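Local coordinates for vacuolar protein sorting 29 (Cryptosporidium parvum, PDB 2A22), which probably serves in vesicular protein transport as the Vps29 component of a retromer-type sorting complex, built on a calcineurin-like phosphoesterase fold, at residues A[29-34]-A[167-172]; A[62-67]-A[87-92]; A[114-119]-A[142-147]; A[126-131]-A[150-155]. All blocks are in the same frame, centred on the assembly; numbering follows the deposited sequence.

Contact 1. Residues A[29-34]-A[167-172]; sequences LLIGDL and GTATGA
Thr-170 and Leu-34 meet where two loops of the calcineurin-like phosphoesterase fold come together, one leaving the C-terminal end of strand 26-31 and the other linking strand 161-165 to strand 183-190. Followed outward from its backbone, Thr-170 shows how a short side chain can join two loops. Its CB lies 3.5 Å from Leu-34 O. OG1, set between the backbone N and the carbonyl carbon (chi1 55°), donates to that same oxygen and also accepts from Ala-172 N, which makes an ST turn. CG2, the other branch, rests 3.9 Å from Leu-34 CB, the two side chains crossing at about a right angle.

Thr-168 does the same to the preceding carbonyl of the first loop: its OG1 donates to Asp-33 O at 2.7 Å, from a position tilted out of the carbonyl plane. Between the two threonines, the backbone of Ala-169 sends its N-H to Gly-32 O at 3.0 Å, nearly along the C=O axis. The methyl of Ala-169 fills the apolar side of the joint, with CB 3.6 Å from Ile-31 CG1 and also against Leu-34 CD1. Helix 68-77 closes over this side through Leu-74 and Tyr-70.

The carboxylate of Asp-33 has its main partner elsewhere: OD2 accepts from His-149 N, and the side chain touches His-120, both members of what may be a metal site, empty here. One water ties the acid back to the other loop, donating to Asp-33 OD2 at 2.6 Å and lying 2.8 Å from Gly-167 O.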
loop_
_atom_site.group_PDB
_atom_site.type_symbol
_atom_site.label_atom_id
_atom_site.label_comp_id
_atom_site.label_asym_id
_atom_site.label_seq_id
_atom_site.Cartn_x
_atom_site.Cartn_y
_atom_site.Cartn_z
ATOM N N LEU A 29 2.310 4.885 -5.521
ATOM C CA LEU A 29 1.019 4.255 -5.306
ATOM C C LEU A 29 1.116 3.286 -4.120
ATOM O O LEU A 29 1.965 2.404 -4.099
ATOM C CB LEU A 29 0.528 3.549 -6.590
ATOM C CG LEU A 29 -0.665 2.583 -6.423
ATOM C CD1 LEU A 29 -1.940 3.349 -6.001
ATOM C CD2 LEU A 29 -0.915 1.772 -7.722
ATOM N N LEU A 30 0.258 3.487 -3.126
ATOM C CA LEU A 30 0.165 2.603 -1.947
ATOM C C LEU A 30 -1.166 1.881 -2.029
ATOM O O LEU A 30 -2.232 2.522 -2.094
ATOM C CB LEU A 30 0.266 3.412 -0.647
ATOM C CG LEU A 30 1.371 4.493 -0.609
ATOM C CD1 LEU A 30 1.355 5.272 0.705
ATOM C CD2 LEU A 30 2.730 3.821 -0.800
ATOM N N ILE A 31 -1.107 0.547 -2.061
ATOM C CA ILE A 31 -2.269 -0.257 -2.441
ATOM C C ILE A 31 -2.107 -1.672 -1.862
ATOM O O ILE A 31 -0.977 -2.137 -1.647
ATOM C CB ILE A 31 -2.452 -0.206 -4.003
ATOM C CG1 ILE A 31 -3.860 -0.610 -4.412
ATOM C CG2 ILE A 31 -1.273 -0.938 -4.767
ATOM C CD1 ILE A 31 -4.163 -0.411 -5.897
ATOM N N GLY A 32 -3.210 -2.328 -1.517
ATOM C CA GLY A 32 -3.137 -3.733 -1.142
ATOM C C GLY A 32 -4.483 -4.328 -0.725
ATOM O O GLY A 32 -5.540 -3.703 -0.892
ATOM N N ASP A 33 -4.436 -5.565 -0.223
ATOM C CA ASP A 33 -5.619 -6.238 0.335
ATOM C C ASP A 33 -6.737 -6.256 -0.691
ATOM O O ASP A 33 -7.896 -5.920 -0.365
ATOM C CB ASP A 33 -6.040 -5.541 1.633
ATOM C CG ASP A 33 -5.062 -5.827 2.769
ATOM O OD1 ASP A 33 -4.797 -7.025 3.017
ATOM O OD2 ASP A 33 -4.545 -4.878 3.389
ATOM N N LEU A 34 -6.348 -6.596 -1.928
ATOM C CA LEU A 34 -7.255 -6.803 -3.055
ATOM C C LEU A 34 -8.104 -8.031 -2.819
ATOM O O LEU A 34 -9.315 -7.994 -3.028
ATOM C CB LEU A 34 -6.485 -6.959 -4.381
ATOM C CG LEU A 34 -5.911 -5.704 -5.062
ATOM C CD1 LEU A 34 -4.764 -5.039 -4.264
ATOM C CD2 LEU A 34 -5.412 -6.095 -6.464
ATOM N N GLY A 167 -5.676 0.686 3.134
ATOM C CA GLY A 167 -6.942 -0.029 3.190
ATOM C C GLY A 167 -7.023 -1.115 2.138
ATOM O O GLY A 167 -5.989 -1.513 1.542
ATOM N N THR A 168 -8.242 -1.606 1.912
ATOM C CA THR A 168 -8.474 -2.622 0.852
ATOM C C THR A 168 -8.782 -1.916 -0.459
ATOM O O THR A 168 -9.714 -1.119 -0.527
ATOM C CB THR A 168 -9.637 -3.608 1.210
ATOM O OG1 THR A 168 -10.021 -4.322 0.041
ATOM C CG2 THR A 168 -10.883 -2.875 1.799
ATOM N N ALA A 169 -8.000 -2.187 -1.497
ATOM C CA ALA A 169 -8.219 -1.563 -2.802
ATOM C C ALA A 169 -9.560 -1.953 -3.446
ATOM O O ALA A 169 -10.048 -1.259 -4.326
ATOM C CB ALA A 169 -7.092 -1.967 -3.756
ATOM N N THR A 170 -10.075 -3.130 -3.096
ATOM C CA THR A 170 -11.271 -3.697 -3.755
ATOM C C THR A 170 -12.561 -3.542 -2.924
ATOM O O THR A 170 -13.665 -3.720 -3.443
ATOM C CB THR A 170 -11.082 -5.209 -4.068
ATOM O OG1 THR A 170 -10.735 -5.933 -2.866
ATOM C CG2 THR A 170 -10.012 -5.403 -5.141
ATOM N N GLY A 171 -12.413 -3.232 -1.638
ATOM C CA GLY A 171 -13.551 -3.283 -0.728
ATOM C C GLY A 171 -13.928 -4.696 -0.290
ATOM O O GLY A 171 -15.016 -4.908 0.266
ATOM N N ALA A 172 -13.034 -5.652 -0.530
ATOM C CA ALA A 172 -13.179 -7.024 -0.031
ATOM C C ALA A 172 -13.428 -7.008 1.470
ATOM O O ALA A 172 -12.865 -6.155 2.191
ATOM C CB ALA A 172 -11.924 -7.855 -0.356
HETATM O O HOH W 1 -5.333 -0.386 -0.983
HETATM O O HOH W 2 -3.547 -2.694 2.405
#

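Contact 2. Residues A[62-67]-A[87-92]; sequences TGNVCS and DLDSAI
Gly-63 brings its backbone up to the carboxylate of Asp-89, its C atom 3.8 Å from Asp-89 OD2. Asn-64 works with both its backbone and side chain. Its N donates to Asp-89 OD2 at 2.8 Å, reaching the syn side of that oxygen but well out of the carboxylate plane. Its amide then spans the start of the other loop: OD1 takes the N-H of Leu-88 at 2.8 Å, while ND2 gives a fairly straight bond (158°) to Asp-87 OD1. Bonds at both ends of the amide restrict its rotation; its plane stands 40° from that of the Asp-87 carboxylate.

The two loops follow strands 58-61 and 81-83, neighbours in the six-stranded sheet, and lie at the rim where phosphoesterases of this fold carry their metal site. Asp-87 OD1 also has weak bonds from His-120 and His-149, and the three residues are placed as in a possible metal site, with no metal modelled.

Val-65 contributes its N to a water that donates to Asp-89 OD2, the bond from Val-65 being weak. At Cys-66 the backbone N reaches Asp-89 OD1 at 2.9 Å, so the two oxygens of one carboxylate hold backbone N-H groups two residues apart. Cys-66 SG lies against Leu-88 CB at 3.8 Å, and a second water links Cys-66 O to Ser-90 N. The branch methyl CG2 of Ile-92 packs 3.5 Å from Cys-66 C.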
loop_
_atom_site.group_PDB
_atom_site.type_symbol
_atom_site.label_atom_id
_atom_site.label_comp_id
_atom_site.label_asym_id
_atom_site.label_seq_id
_atom_site.Cartn_x
_atom_site.Cartn_y
_atom_site.Cartn_z
ATOM N N THR A 62 0.919 -3.716 -0.182
ATOM C CA THR A 62 0.916 -4.279 1.175
ATOM C C THR A 62 0.604 -5.794 1.238
ATOM O O THR A 62 0.599 -6.379 2.324
ATOM C CB THR A 62 -0.049 -3.512 2.072
ATOM O OG1 THR A 62 -1.348 -3.443 1.430
ATOM C CG2 THR A 62 0.525 -2.076 2.337
ATOM N N GLY A 63 0.367 -6.407 0.086
ATOM C CA GLY A 63 0.098 -7.831 0.025
ATOM C C GLY A 63 -1.379 -8.165 -0.085
ATOM O O GLY A 63 -2.224 -7.279 -0.307
ATOM N N ASN A 64 -1.690 -9.450 0.070
ATOM C CA ASN A 64 -3.030 -9.957 -0.247
ATOM C C ASN A 64 -3.580 -9.494 -1.599
ATOM O O ASN A 64 -4.757 -9.112 -1.724
ATOM C CB ASN A 64 -4.006 -9.713 0.907
ATOM C CG ASN A 64 -3.817 -10.710 2.018
ATOM O OD1 ASN A 64 -3.085 -11.689 1.857
ATOM N ND2 ASN A 64 -4.459 -10.473 3.155
ATOM N N VAL A 65 -2.692 -9.487 -2.592
ATOM C CA VAL A 65 -3.086 -9.374 -4.000
ATOM C C VAL A 65 -3.885 -10.626 -4.405
ATOM O O VAL A 65 -4.917 -10.508 -5.060
ATOM C CB VAL A 65 -1.850 -9.229 -4.903
ATOM C CG1 VAL A 65 -2.256 -9.189 -6.366
ATOM C CG2 VAL A 65 -1.049 -7.972 -4.511
ATOM N N CYS A 66 -3.373 -11.805 -3.997
ATOM C CA CYS A 66 -4.040 -13.125 -4.109
ATOM C C CYS A 66 -4.208 -13.692 -5.519
ATOM O O CYS A 66 -4.318 -14.904 -5.691
ATOM C CB CYS A 66 -5.394 -13.127 -3.380
ATOM S SG CYS A 66 -5.300 -12.740 -1.615
ATOM N N SER A 67 -4.237 -12.816 -6.515
ATOM C CA SER A 67 -4.446 -13.204 -7.908
ATOM C C SER A 67 -3.203 -12.910 -8.736
ATOM O O SER A 67 -2.741 -11.744 -8.809
ATOM C CB SER A 67 -5.633 -12.423 -8.495
ATOM O OG SER A 67 -5.609 -12.456 -9.906
ATOM N N ASP A 87 -1.268 -12.690 4.380
ATOM C CA ASP A 87 -1.719 -13.955 4.986
ATOM C C ASP A 87 -2.610 -14.820 4.073
ATOM O O ASP A 87 -2.811 -15.976 4.352
ATOM C CB ASP A 87 -2.441 -13.702 6.322
ATOM C CG ASP A 87 -3.680 -12.839 6.176
ATOM O OD1 ASP A 87 -3.656 -11.806 5.482
ATOM O OD2 ASP A 87 -4.709 -13.176 6.777
ATOM N N LEU A 88 -3.145 -14.247 2.998
ATOM C CA LEU A 88 -4.027 -14.987 2.098
ATOM C C LEU A 88 -3.383 -15.244 0.743
ATOM O O LEU A 88 -4.045 -15.713 -0.190
ATOM C CB LEU A 88 -5.348 -14.233 1.909
ATOM C CG LEU A 88 -6.315 -14.163 3.103
ATOM C CD1 LEU A 88 -7.567 -13.359 2.728
ATOM C CD2 LEU A 88 -6.715 -15.571 3.616
ATOM N N ASP A 89 -2.095 -14.934 0.635
ATOM C CA ASP A 89 -1.391 -15.082 -0.621
ATOM C C ASP A 89 -0.948 -16.533 -0.717
ATOM O O ASP A 89 -0.011 -16.954 -0.063
ATOM C CB ASP A 89 -0.216 -14.090 -0.715
ATOM C CG ASP A 89 -0.666 -12.653 -1.046
ATOM O OD1 ASP A 89 -1.595 -12.477 -1.862
ATOM O OD2 ASP A 89 -0.064 -11.687 -0.526
ATOM N N SER A 90 -1.668 -17.319 -1.502
ATOM C CA SER A 90 -1.384 -18.754 -1.565
ATOM C C SER A 90 -1.145 -19.206 -3.004
ATOM O O SER A 90 -0.637 -20.287 -3.212
ATOM C CB SER A 90 -2.532 -19.560 -0.941
ATOM O OG SER A 90 -3.705 -19.385 -1.711
ATOM N N ALA A 91 -1.484 -18.359 -3.975
ATOM C CA ALA A 91 -1.460 -18.744 -5.384
ATOM C C ALA A 91 -0.783 -17.693 -6.281
ATOM O O ALA A 91 -1.178 -17.469 -7.436
ATOM C CB ALA A 91 -2.877 -19.042 -5.865
ATOM N N ILE A 92 0.246 -17.044 -5.748
ATOM C CA ILE A 92 0.928 -16.008 -6.497
ATOM C C ILE A 92 2.398 -16.309 -6.498
ATOM O O ILE A 92 2.887 -17.011 -5.611
ATOM C CB ILE A 92 0.639 -14.542 -5.984
ATOM C CG1 ILE A 92 1.105 -14.328 -4.541
ATOM C CG2 ILE A 92 -0.814 -14.204 -6.084
ATOM C CD1 ILE A 92 0.934 -12.867 -4.061
HETATM O O HOH W 3 0.637 -10.154 -2.519
HETATM O O HOH W 4 -3.626 -16.479 -3.422
#

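Contact 3. Residues A[114-119]-A[142-147]; sequences FKIGLM and CDILVT
Ile-144, Val-146 and Lys-115 have the most surface buried where strands 114-119 and 144-147 run parallel, the paired strands of a beta-alpha-beta unit. Ile-144 sends CD1 obliquely toward the ring of Phe-114, 4.0 Å from its CD1, while its backbone O takes the N-H of Gly-117 at 2.7 Å.

Val-146 presents two branches on the same face as Ile-116 and Leu-118: CG2, beside its own backbone N, lies 3.8 Å from Ile-116 CG2, and CB is 4.0 Å from Leu-118 CD1. Its backbone N donates to Gly-117 O, and its O accepts from Met-119 N.

At the entry to the pair, Lys-115 is held mainly by its backbone. Its O receives N-H groups from both Asp-143 and Ile-144, and its N points almost straight (173°) at Asp-143 OD2, 2.9 Å away on the anti side of the carboxylate. The lysine amine instead pairs with Asp-141.

In the mixed five-stranded sheet, strands 106-111 and 161-165 flank this pair. Helix 130-140 packs against the face bearing Leu-145, Met-119 and Thr-147, whereas Thr-62 touches Leu-118 and Val-146 on the other.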
loop_
_atom_site.group_PDB
_atom_site.type_symbol
_atom_site.label_atom_id
_atom_site.label_comp_id
_atom_site.label_asym_id
_atom_site.label_seq_id
_atom_site.Cartn_x
_atom_site.Cartn_y
_atom_site.Cartn_z
ATOM N N PHE A 114 13.172 9.904 1.434
ATOM C CA PHE A 114 12.491 9.056 2.428
ATOM C C PHE A 114 12.810 7.566 2.334
ATOM O O PHE A 114 12.814 6.993 1.250
ATOM C CB PHE A 114 10.970 9.308 2.395
ATOM C CG PHE A 114 10.624 10.731 2.654
ATOM C CD1 PHE A 114 10.457 11.187 3.965
ATOM C CD2 PHE A 114 10.560 11.647 1.595
ATOM C CE1 PHE A 114 10.185 12.540 4.219
ATOM C CE2 PHE A 114 10.300 12.993 1.824
ATOM C CZ PHE A 114 10.119 13.450 3.149
ATOM N N LYS A 115 13.098 6.973 3.486
ATOM C CA LYS A 115 13.244 5.530 3.639
ATOM C C LYS A 115 11.843 5.041 3.981
ATOM O O LYS A 115 11.228 5.480 4.970
ATOM C CB LYS A 115 14.194 5.236 4.806
ATOM C CG LYS A 115 15.252 4.184 4.568
ATOM C CD LYS A 115 16.377 4.318 5.629
ATOM C CE LYS A 115 17.035 2.965 5.992
ATOM N NZ LYS A 115 17.790 3.020 7.311
ATOM N N ILE A 116 11.333 4.127 3.170
ATOM C CA ILE A 116 9.970 3.667 3.348
ATOM C C ILE A 116 9.916 2.169 3.666
ATOM O O ILE A 116 10.409 1.331 2.885
ATOM C CB ILE A 116 9.103 4.044 2.125
ATOM C CG1 ILE A 116 9.402 5.510 1.739
ATOM C CG2 ILE A 116 7.611 3.768 2.418
ATOM C CD1 ILE A 116 8.451 6.154 0.724
ATOM N N GLY A 117 9.305 1.843 4.806
ATOM C CA GLY A 117 9.102 0.451 5.203
ATOM C C GLY A 117 7.752 -0.039 4.702
ATOM O O GLY A 117 6.768 0.710 4.736
ATOM N N LEU A 118 7.720 -1.285 4.235
ATOM C CA LEU A 118 6.525 -1.925 3.664
ATOM C C LEU A 118 6.381 -3.356 4.210
ATOM O O LEU A 118 7.320 -4.155 4.111
ATOM C CB LEU A 118 6.638 -1.995 2.146
ATOM C CG LEU A 118 5.506 -2.739 1.417
ATOM C CD1 LEU A 118 4.227 -1.901 1.482
ATOM C CD2 LEU A 118 5.952 -2.983 -0.033
ATOM N N MET A 119 5.237 -3.657 4.822
ATOM C CA MET A 119 4.986 -4.990 5.331
ATOM C C MET A 119 3.480 -5.222 5.433
ATOM O O MET A 119 2.738 -4.277 5.545
ATOM C CB MET A 119 5.689 -5.204 6.682
ATOM C CG MET A 119 5.271 -4.240 7.791
ATOM S SD MET A 119 5.920 -4.702 9.440
ATOM C CE MET A 119 6.402 -6.400 9.112
ATOM N N CYS A 142 12.825 3.163 9.325
ATOM C CA CYS A 142 12.262 3.898 8.194
ATOM C C CYS A 142 11.652 5.238 8.632
ATOM O O CYS A 142 11.372 5.438 9.812
ATOM C CB CYS A 142 11.271 3.013 7.413
ATOM S SG CYS A 142 9.913 2.416 8.401
ATOM N N ASP A 143 11.504 6.166 7.686
ATOM C CA ASP A 143 10.808 7.435 7.925
ATOM C C ASP A 143 9.303 7.308 7.760
ATOM O O ASP A 143 8.548 8.033 8.382
ATOM C CB ASP A 143 11.311 8.502 6.954
ATOM C CG ASP A 143 12.797 8.657 7.015
ATOM O OD1 ASP A 143 13.300 8.937 8.113
ATOM O OD2 ASP A 143 13.468 8.466 5.988
ATOM N N ILE A 144 8.873 6.403 6.884
ATOM C CA ILE A 144 7.452 6.182 6.614
ATOM C C ILE A 144 7.227 4.680 6.621
ATOM O O ILE A 144 7.977 3.912 5.988
ATOM C CB ILE A 144 7.002 6.784 5.241
ATOM C CG1 ILE A 144 7.318 8.292 5.151
ATOM C CG2 ILE A 144 5.497 6.494 4.983
ATOM C CD1 ILE A 144 7.162 8.915 3.729
ATOM N N LEU A 145 6.223 4.251 7.363
ATOM C CA LEU A 145 5.872 2.833 7.388
ATOM C C LEU A 145 4.503 2.573 6.748
ATOM O O LEU A 145 3.482 3.149 7.162
ATOM C CB LEU A 145 5.897 2.299 8.819
ATOM C CG LEU A 145 5.509 0.830 9.010
ATOM C CD1 LEU A 145 6.555 -0.138 8.369
ATOM C CD2 LEU A 145 5.339 0.500 10.497
ATOM N N VAL A 146 4.492 1.666 5.766
ATOM C CA VAL A 146 3.260 1.286 5.064
ATOM C C VAL A 146 2.859 -0.174 5.367
ATOM O O VAL A 146 3.589 -1.126 5.045
ATOM C CB VAL A 146 3.428 1.489 3.544
ATOM C CG1 VAL A 146 2.069 1.272 2.803
ATOM C CG2 VAL A 146 4.005 2.900 3.257
ATOM N N THR A 147 1.696 -0.344 5.981
ATOM C CA THR A 147 1.197 -1.676 6.321
ATOM C C THR A 147 -0.278 -1.794 5.904
ATOM O O THR A 147 -0.948 -0.776 5.658
ATOM C CB THR A 147 1.323 -1.951 7.839
ATOM O OG1 THR A 147 0.450 -1.061 8.550
ATOM C CG2 THR A 147 2.772 -1.726 8.322
#

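Contact 4. Residues A[126-131]-A[150-155]; sequences PWDDPG and THKLRV
Asp-128 O is gripped by both terminal nitrogens of Arg-154, NH2 at 3.0 Å and NH1 at 3.3 Å. The guanidinium meets this oxygen at its edge, almost exactly in its own plane; seen from the carbonyl, NH1 lies in plane and NH2 is tilted 30° from it. The same arginine also faces the aspartate's carboxylate, since Asp-128 OD1 forms a salt bridge with Arg-154 NH2 at 3.4 Å. That oxygen stands well out of the guanidinium plane, so the attraction is one of charge alone, with no N-H directed at it. A bend at the third torsion of Arg-154 (chi3 56°) accompanies this end-on approach.

Asp-128 is the third residue of a type II beta turn from Pro-126 to Asp-129, closed by the bond from Asp-129 N to Pro-126 O. The turn leads straight into helix 130-140, where Asp-129 is the N-cap and bonds to Ser-132 N. Across from it, residues 150-155 run from a loop into strand 154-158, an outermost strand of the five-stranded sheet.

The carboxylate's other oxygen reaches that loop. Thr-150 OG1 donates to Asp-128 OD2 at 2.5 Å, coming from above the carboxylate plane, and the two side chains approach from opposite directions. A water joins Lys-152 O to Asp-128 OD2, the latter bond weak. Trp-127 adds an apolar touch, its CB 3.8 Å from Thr-150 CG2, while its indole continues to Asn-122 O through NE1 and meets the ring of His-149.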
loop_
_atom_site.group_PDB
_atom_site.type_symbol
_atom_site.label_atom_id
_atom_site.label_comp_id
_atom_site.label_asym_id
_atom_site.label_seq_id
_atom_site.Cartn_x
_atom_site.Cartn_y
_atom_site.Cartn_z
ATOM N N PRO A 126 -0.697 -5.870 19.056
ATOM C CA PRO A 126 -1.949 -6.143 18.335
ATOM C C PRO A 126 -1.992 -5.375 17.020
ATOM O O PRO A 126 -1.287 -4.366 16.866
ATOM C CB PRO A 126 -3.037 -5.591 19.263
ATOM C CG PRO A 126 -2.340 -5.159 20.533
ATOM C CD PRO A 126 -0.894 -4.995 20.226
ATOM N N TRP A 127 -2.818 -5.849 16.088
ATOM C CA TRP A 127 -2.954 -5.235 14.771
ATOM C C TRP A 127 -3.286 -3.748 14.829
ATOM O O TRP A 127 -4.124 -3.324 15.626
ATOM C CB TRP A 127 -3.983 -6.002 13.942
ATOM C CG TRP A 127 -3.545 -7.421 13.635
ATOM C CD1 TRP A 127 -2.280 -7.841 13.333
ATOM C CD2 TRP A 127 -4.375 -8.588 13.592
ATOM N NE1 TRP A 127 -2.266 -9.198 13.108
ATOM C CE2 TRP A 127 -3.539 -9.683 13.247
ATOM C CE3 TRP A 127 -5.738 -8.819 13.812
ATOM C CZ2 TRP A 127 -4.026 -10.997 13.109
ATOM C CZ3 TRP A 127 -6.227 -10.123 13.676
ATOM C CH2 TRP A 127 -5.368 -11.196 13.320
ATOM N N ASP A 128 -2.586 -2.972 14.002
ATOM C CA ASP A 128 -2.741 -1.520 13.911
ATOM C C ASP A 128 -2.420 -0.745 15.188
ATOM O O ASP A 128 -2.747 0.441 15.287
ATOM C CB ASP A 128 -4.152 -1.145 13.401
ATOM C CG ASP A 128 -4.232 -1.091 11.879
ATOM O OD1 ASP A 128 -3.174 -1.013 11.211
ATOM O OD2 ASP A 128 -5.360 -1.118 11.350
ATOM N N ASP A 129 -1.792 -1.395 16.167
ATOM C CA ASP A 129 -1.445 -0.698 17.413
ATOM C C ASP A 129 -0.306 0.296 17.167
ATOM O O ASP A 129 0.796 -0.105 16.777
ATOM C CB ASP A 129 -1.063 -1.680 18.526
ATOM C CG ASP A 129 -0.690 -0.967 19.839
ATOM O OD1 ASP A 129 -1.547 -0.898 20.748
ATOM O OD2 ASP A 129 0.452 -0.460 19.949
ATOM N N PRO A 130 -0.563 1.590 17.416
ATOM C CA PRO A 130 0.410 2.660 17.119
ATOM C C PRO A 130 1.768 2.382 17.739
ATOM O O PRO A 130 2.800 2.592 17.080
ATOM C CB PRO A 130 -0.232 3.894 17.747
ATOM C CG PRO A 130 -1.687 3.605 17.671
ATOM C CD PRO A 130 -1.802 2.140 17.993
ATOM N N GLY A 131 1.748 1.879 18.977
ATOM C CA GLY A 131 2.960 1.530 19.710
ATOM C C GLY A 131 3.692 0.370 19.066
ATOM O O GLY A 131 4.916 0.385 18.949
ATOM N N THR A 150 -5.558 -4.949 7.967
ATOM C CA THR A 150 -6.766 -4.695 8.765
ATOM C C THR A 150 -7.955 -4.088 7.999
ATOM O O THR A 150 -9.064 -3.995 8.545
ATOM C CB THR A 150 -6.412 -3.784 9.906
ATOM O OG1 THR A 150 -5.904 -2.551 9.371
ATOM C CG2 THR A 150 -5.312 -4.444 10.767
ATOM N N HIS A 151 -7.718 -3.647 6.757
ATOM C CA HIS A 151 -8.723 -2.898 5.949
ATOM C C HIS A 151 -9.127 -1.545 6.538
ATOM O O HIS A 151 -10.152 -0.983 6.154
ATOM C CB HIS A 151 -9.996 -3.745 5.645
ATOM C CG HIS A 151 -9.731 -4.976 4.818
ATOM N ND1 HIS A 151 -10.702 -5.571 4.037
ATOM C CD2 HIS A 151 -8.606 -5.711 4.644
ATOM C CE1 HIS A 151 -10.189 -6.625 3.434
ATOM N NE2 HIS A 151 -8.919 -6.732 3.784
ATOM N N LYS A 152 -8.313 -1.013 7.439
ATOM C CA LYS A 152 -8.561 0.274 8.003
ATOM C C LYS A 152 -7.654 1.312 7.380
ATOM O O LYS A 152 -6.458 1.394 7.705
ATOM C CB LYS A 152 -8.363 0.284 9.519
ATOM C CG LYS A 152 -8.974 1.561 10.146
ATOM C CD LYS A 152 -8.682 1.714 11.626
ATOM C CE LYS A 152 -9.727 2.688 12.243
ATOM N NZ LYS A 152 -9.498 3.010 13.696
ATOM N N LEU A 153 -8.257 2.119 6.515
ATOM C CA LEU A 153 -7.613 3.264 5.903
ATOM C C LEU A 153 -7.146 4.220 6.998
ATOM O O LEU A 153 -7.928 4.603 7.880
ATOM C CB LEU A 153 -8.609 3.954 4.979
ATOM C CG LEU A 153 -8.226 5.052 3.985
ATOM C CD1 LEU A 153 -7.095 4.629 3.039
ATOM C CD2 LEU A 153 -9.502 5.450 3.224
ATOM N N ARG A 154 -5.862 4.564 6.976
ATOM C CA ARG A 154 -5.332 5.429 8.018
ATOM C C ARG A 154 -4.046 6.161 7.649
ATOM O O ARG A 154 -3.163 5.612 6.983
ATOM C CB ARG A 154 -5.083 4.651 9.305
ATOM C CG ARG A 154 -4.830 5.574 10.502
ATOM C CD ARG A 154 -4.787 4.810 11.811
ATOM N NE ARG A 154 -3.789 3.740 11.818
ATOM C CZ ARG A 154 -3.569 2.924 12.849
ATOM N NH1 ARG A 154 -4.266 3.043 13.970
ATOM N NH2 ARG A 154 -2.654 1.977 12.757
ATOM N N VAL A 155 -3.962 7.398 8.123
ATOM C CA VAL A 155 -2.769 8.223 8.041
ATOM C C VAL A 155 -2.541 8.775 9.434
ATOM O O VAL A 155 -3.437 9.414 9.995
ATOM C CB VAL A 155 -3.019 9.472 7.187
ATOM C CG1 VAL A 155 -1.770 10.392 7.171
ATOM C CG2 VAL A 155 -3.487 9.095 5.812
HETATM O O HOH W 5 -5.027 1.287 9.989
#

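Overall arrangement
The four contacts illustrate how chemistry changes from the heart of an alpha-beta-beta-alpha sandwich to its rim. Contact 3 is buried, a parallel strand pairing of main-chain bonds with mostly apolar side chains. Contact 1, also buried, joins loops through threonine hydroxyls and one backbone N-H, all given to carbonyl oxygens. Contact 2, partly buried, relies on carboxylate and amide groups, and contact 4, at the surface, adds a charged pair. Contacts 1 and 2 touch, Asp-33 N lying 2.8 Å from Gly-63 O, while His-151 brings contact 4 against contact 1. Thr-62 connects contacts 2 and 3. Contact 3 pairs the strands joined by helix 130-140; contact 4 holds the turn entering it against edge strand 154-158.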